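Long-range contact in kelch domain-containing protein (Colletotrichum graminicola M1.001, PDB 5C86), which probably oxidises alcohols at a copper centre, as a fungal member of the galactose oxidase and glyoxal oxidase family: residues V14-G26 with M415-T427. Sequence-based numbering, arbitrary orientation.
Sequences VVPVAVALVPETG and MIRVSATTHTVNT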
# COMPACT_ATOMS: atom_id res chain seq x y z
N VAL A 14 -5.88 13.98 14.22
CA VAL A 14 -4.72 14.44 13.35
C VAL A 14 -5.15 14.12 11.91
O VAL A 14 -6.05 13.26 11.68
CB VAL A 14 -3.38 13.79 13.61
CG1 VAL A 14 -2.95 13.89 15.07
CG2 VAL A 14 -3.37 12.27 13.27
N VAL A 15 -4.65 14.84 10.88
CA VAL A 15 -5.05 14.53 9.53
C VAL A 15 -4.30 13.20 9.19
O VAL A 15 -3.09 13.07 9.35
CB VAL A 15 -4.63 15.62 8.54
CG1 VAL A 15 -5.07 15.28 7.15
CG2 VAL A 15 -5.23 17.00 8.98
N PRO A 16 -5.11 12.20 8.72
CA PRO A 16 -4.54 10.85 8.51
C PRO A 16 -3.85 10.75 7.15
O PRO A 16 -4.40 10.16 6.19
CB PRO A 16 -5.73 9.94 8.67
CG PRO A 16 -6.88 10.74 8.25
CD PRO A 16 -6.57 12.20 8.68
N VAL A 17 -2.69 11.38 7.09
CA VAL A 17 -1.93 11.50 5.87
C VAL A 17 -1.12 10.20 5.60
O VAL A 17 -0.70 9.95 4.45
CB VAL A 17 -0.99 12.74 5.95
CG1 VAL A 17 -0.03 12.83 4.80
CG2 VAL A 17 -1.90 13.98 6.05
N ALA A 18 -0.85 9.46 6.62
CA ALA A 18 -0.16 8.18 6.54
C ALA A 18 -1.01 7.26 7.38
O ALA A 18 -1.43 7.62 8.51
CB ALA A 18 1.24 8.26 7.01
N VAL A 19 -1.21 6.01 6.92
CA VAL A 19 -1.99 5.04 7.66
C VAL A 19 -1.37 3.67 7.54
O VAL A 19 -0.72 3.38 6.52
CB VAL A 19 -3.44 4.96 7.25
CG1 VAL A 19 -4.14 6.32 7.37
CG2 VAL A 19 -3.63 4.41 5.83
N ALA A 20 -1.57 2.83 8.57
CA ALA A 20 -1.01 1.46 8.57
C ALA A 20 -1.98 0.55 9.23
O ALA A 20 -2.61 0.93 10.25
CB ALA A 20 0.28 1.38 9.30
N LEU A 21 -2.13 -0.66 8.71
CA LEU A 21 -3.00 -1.66 9.37
C LEU A 21 -2.14 -2.40 10.34
O LEU A 21 -1.07 -2.88 10.01
CB LEU A 21 -3.59 -2.63 8.33
CG LEU A 21 -4.54 -3.64 8.94
CD1 LEU A 21 -5.81 -2.99 9.28
CD2 LEU A 21 -4.82 -4.71 7.92
N VAL A 22 -2.57 -2.47 11.62
CA VAL A 22 -1.78 -3.11 12.64
C VAL A 22 -1.99 -4.67 12.56
O VAL A 22 -3.13 -5.15 12.62
CB VAL A 22 -2.23 -2.60 14.01
CG1 VAL A 22 -1.45 -3.29 15.10
CG2 VAL A 22 -2.08 -1.05 14.09
N PRO A 23 -0.91 -5.40 12.40
CA PRO A 23 -1.10 -6.86 12.40
C PRO A 23 -1.80 -7.40 13.63
O PRO A 23 -1.71 -6.84 14.71
CB PRO A 23 0.30 -7.39 12.32
CG PRO A 23 1.12 -6.37 11.65
CD PRO A 23 0.48 -5.07 12.15
N GLU A 24 -2.58 -8.47 13.43
CA GLU A 24 -3.24 -9.28 14.46
C GLU A 24 -4.47 -8.62 14.99
O GLU A 24 -5.53 -9.22 15.01
CB GLU A 24 -2.32 -9.69 15.63
CG GLU A 24 -1.48 -10.88 15.34
CD GLU A 24 -0.53 -11.20 16.46
OE1 GLU A 24 -0.71 -10.72 17.63
OE2 GLU A 24 0.46 -11.88 16.10
N THR A 25 -4.38 -7.33 15.36
CA THR A 25 -5.62 -6.64 15.80
C THR A 25 -6.43 -6.12 14.66
O THR A 25 -7.64 -6.01 14.70
CB THR A 25 -5.34 -5.47 16.72
OG1 THR A 25 -4.50 -4.54 16.02
CG2 THR A 25 -4.64 -5.92 17.99
N GLY A 26 -5.71 -5.75 13.59
CA GLY A 26 -6.39 -5.05 12.54
C GLY A 26 -6.84 -3.61 12.81
O GLY A 26 -7.62 -3.08 12.09
N MET A 415 -4.56 -14.57 0.09
CA MET A 415 -3.75 -13.97 1.16
C MET A 415 -3.36 -12.56 0.67
O MET A 415 -2.87 -12.43 -0.43
CB MET A 415 -2.55 -14.81 1.59
CG MET A 415 -1.58 -15.19 0.51
SD MET A 415 -0.39 -16.50 0.97
CE MET A 415 0.90 -15.58 1.81
N ILE A 416 -3.64 -11.57 1.46
CA ILE A 416 -3.33 -10.17 1.08
C ILE A 416 -2.36 -9.61 2.06
O ILE A 416 -2.61 -9.68 3.28
CB ILE A 416 -4.59 -9.31 0.98
CG1 ILE A 416 -5.49 -9.81 -0.18
CG2 ILE A 416 -4.22 -7.85 0.69
CD1 ILE A 416 -6.63 -8.91 -0.53
N ARG A 417 -1.24 -9.12 1.59
CA ARG A 417 -0.23 -8.67 2.49
C ARG A 417 -0.62 -7.40 3.26
O ARG A 417 -1.17 -6.44 2.66
CB ARG A 417 1.05 -8.45 1.74
CG ARG A 417 2.32 -8.43 2.61
CD ARG A 417 3.62 -8.60 1.81
NE ARG A 417 4.81 -8.47 2.62
CZ ARG A 417 5.22 -7.32 3.14
NH1 ARG A 417 4.68 -6.20 2.81
NH2 ARG A 417 6.25 -7.29 3.96
N VAL A 418 -0.39 -7.40 4.58
CA VAL A 418 -0.74 -6.25 5.41
C VAL A 418 0.12 -5.07 5.02
O VAL A 418 1.32 -5.20 4.74
CB VAL A 418 -0.56 -6.63 6.90
CG1 VAL A 418 -0.68 -5.48 7.84
CG2 VAL A 418 -1.47 -7.80 7.29
N SER A 419 -0.49 -3.89 5.00
CA SER A 419 0.17 -2.75 4.37
C SER A 419 -0.08 -1.42 5.06
O SER A 419 -0.66 -1.36 6.12
CB SER A 419 -0.17 -2.70 2.84
OG SER A 419 -1.51 -2.35 2.68
N ALA A 420 0.50 -0.41 4.42
CA ALA A 420 0.56 0.95 4.94
C ALA A 420 0.70 1.83 3.73
O ALA A 420 1.24 1.45 2.70
CB ALA A 420 1.74 1.15 5.85
N THR A 421 0.23 3.09 3.87
CA THR A 421 0.31 3.99 2.72
C THR A 421 0.42 5.43 3.11
O THR A 421 -0.10 5.86 4.13
CB THR A 421 -0.96 3.85 1.79
OG1 THR A 421 -0.71 4.45 0.50
CG2 THR A 421 -2.26 4.41 2.32
N THR A 422 1.09 6.20 2.26
CA THR A 422 1.11 7.65 2.35
C THR A 422 1.47 8.15 0.98
O THR A 422 2.27 7.52 0.28
CB THR A 422 2.12 8.12 3.44
OG1 THR A 422 1.95 9.53 3.57
CG2 THR A 422 3.52 7.85 3.13
N HIS A 423 0.94 9.29 0.58
CA HIS A 423 1.36 9.94 -0.65
C HIS A 423 1.23 9.09 -1.91
O HIS A 423 1.99 9.30 -2.85
CB HIS A 423 2.84 10.44 -0.54
CG HIS A 423 3.03 11.60 0.36
ND1 HIS A 423 2.95 11.51 1.73
CD2 HIS A 423 3.16 12.93 0.07
CE1 HIS A 423 3.03 12.74 2.25
NE2 HIS A 423 3.20 13.59 1.27
N THR A 424 0.21 8.26 -1.93
CA THR A 424 -0.13 7.35 -3.04
C THR A 424 0.74 6.11 -3.07
O THR A 424 0.48 5.25 -3.93
CB THR A 424 -0.14 7.98 -4.51
OG1 THR A 424 1.20 8.10 -5.01
CG2 THR A 424 -0.85 9.30 -4.52
N VAL A 425 1.72 5.96 -2.16
CA VAL A 425 2.71 4.90 -2.24
C VAL A 425 2.30 3.80 -1.26
O VAL A 425 2.13 4.06 -0.06
CB VAL A 425 4.14 5.37 -1.97
CG1 VAL A 425 5.08 4.18 -1.96
CG2 VAL A 425 4.51 6.48 -2.93
N ASN A 426 2.19 2.56 -1.73
CA ASN A 426 1.92 1.41 -0.90
C ASN A 426 2.60 0.22 -1.56
O ASN A 426 1.98 -0.49 -2.39
CB ASN A 426 0.44 1.16 -0.67
CG ASN A 426 0.18 0.00 0.25
OD1 ASN A 426 1.12 -0.77 0.57
ND2 ASN A 426 -1.06 -0.13 0.71
N THR A 427 3.87 -0.02 -1.22
CA THR A 427 4.55 -1.14 -1.78
C THR A 427 4.29 -2.45 -1.10
O THR A 427 4.75 -3.53 -1.60
CB THR A 427 6.08 -0.94 -1.76
OG1 THR A 427 6.51 -0.99 -0.40
CG2 THR A 427 6.42 0.41 -2.41
O HOH W 1 -1.17 10.58 1.80
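The H423 ring meets V17 across the contact: CG1 of V17 approaches its CE1 obliquely, at 4.0 Å. T422 CB lies at the ring edge, in the ring plane. The rings of Y120 and H335 also meet it. These three residues bind copper in this enzyme; no metal is bound in this chain. The contact is an antiparallel strand pairing between a beta-propeller strand, 18-21, and residues 420-422 of the broken strand 412-422, which belongs to the galactose oxidase-like early set domain. This hairpin of the domain thus reaches the middle of the propeller and carries H423 there. Strand 28-31 pairs with 18-21 as well.

V19 and T421 form a hydrogen-bonded pair. T421 N gives a 2.8 Å bond to V19 O, and V19 N returns one to T421 O. Their side chains run alongside each other on one face of the sheet, with CG2 against CG2. T421 OG1 stands anti to its backbone N (chi1 -164°) and donates to V425 O, a bond across the hairpin that closes with the type I' turn from T422 to V425. On the other face A20 CB meets A420 CB at 3.8 Å, in a non-hydrogen-bonded pair. The pairing continues with a nearly straight bond from L21 N to S419 O (179° at the hydrogen). Beyond it, V418 CG1 rests against L21 CB and P23 CG.

At the copper-site end, V17 O takes two bonds. One comes from a water that also accepts a bond from H423 N. The other comes from T422 OG1. That hydroxyl in turn accepts a bond from H423 ND1, close to the ring plane, at 2.9 Å. This chain probably fixes the rotation of the imidazole. T422 OG1 sits 2.8 Å from V17 O, 41° out of the carbonyl plane.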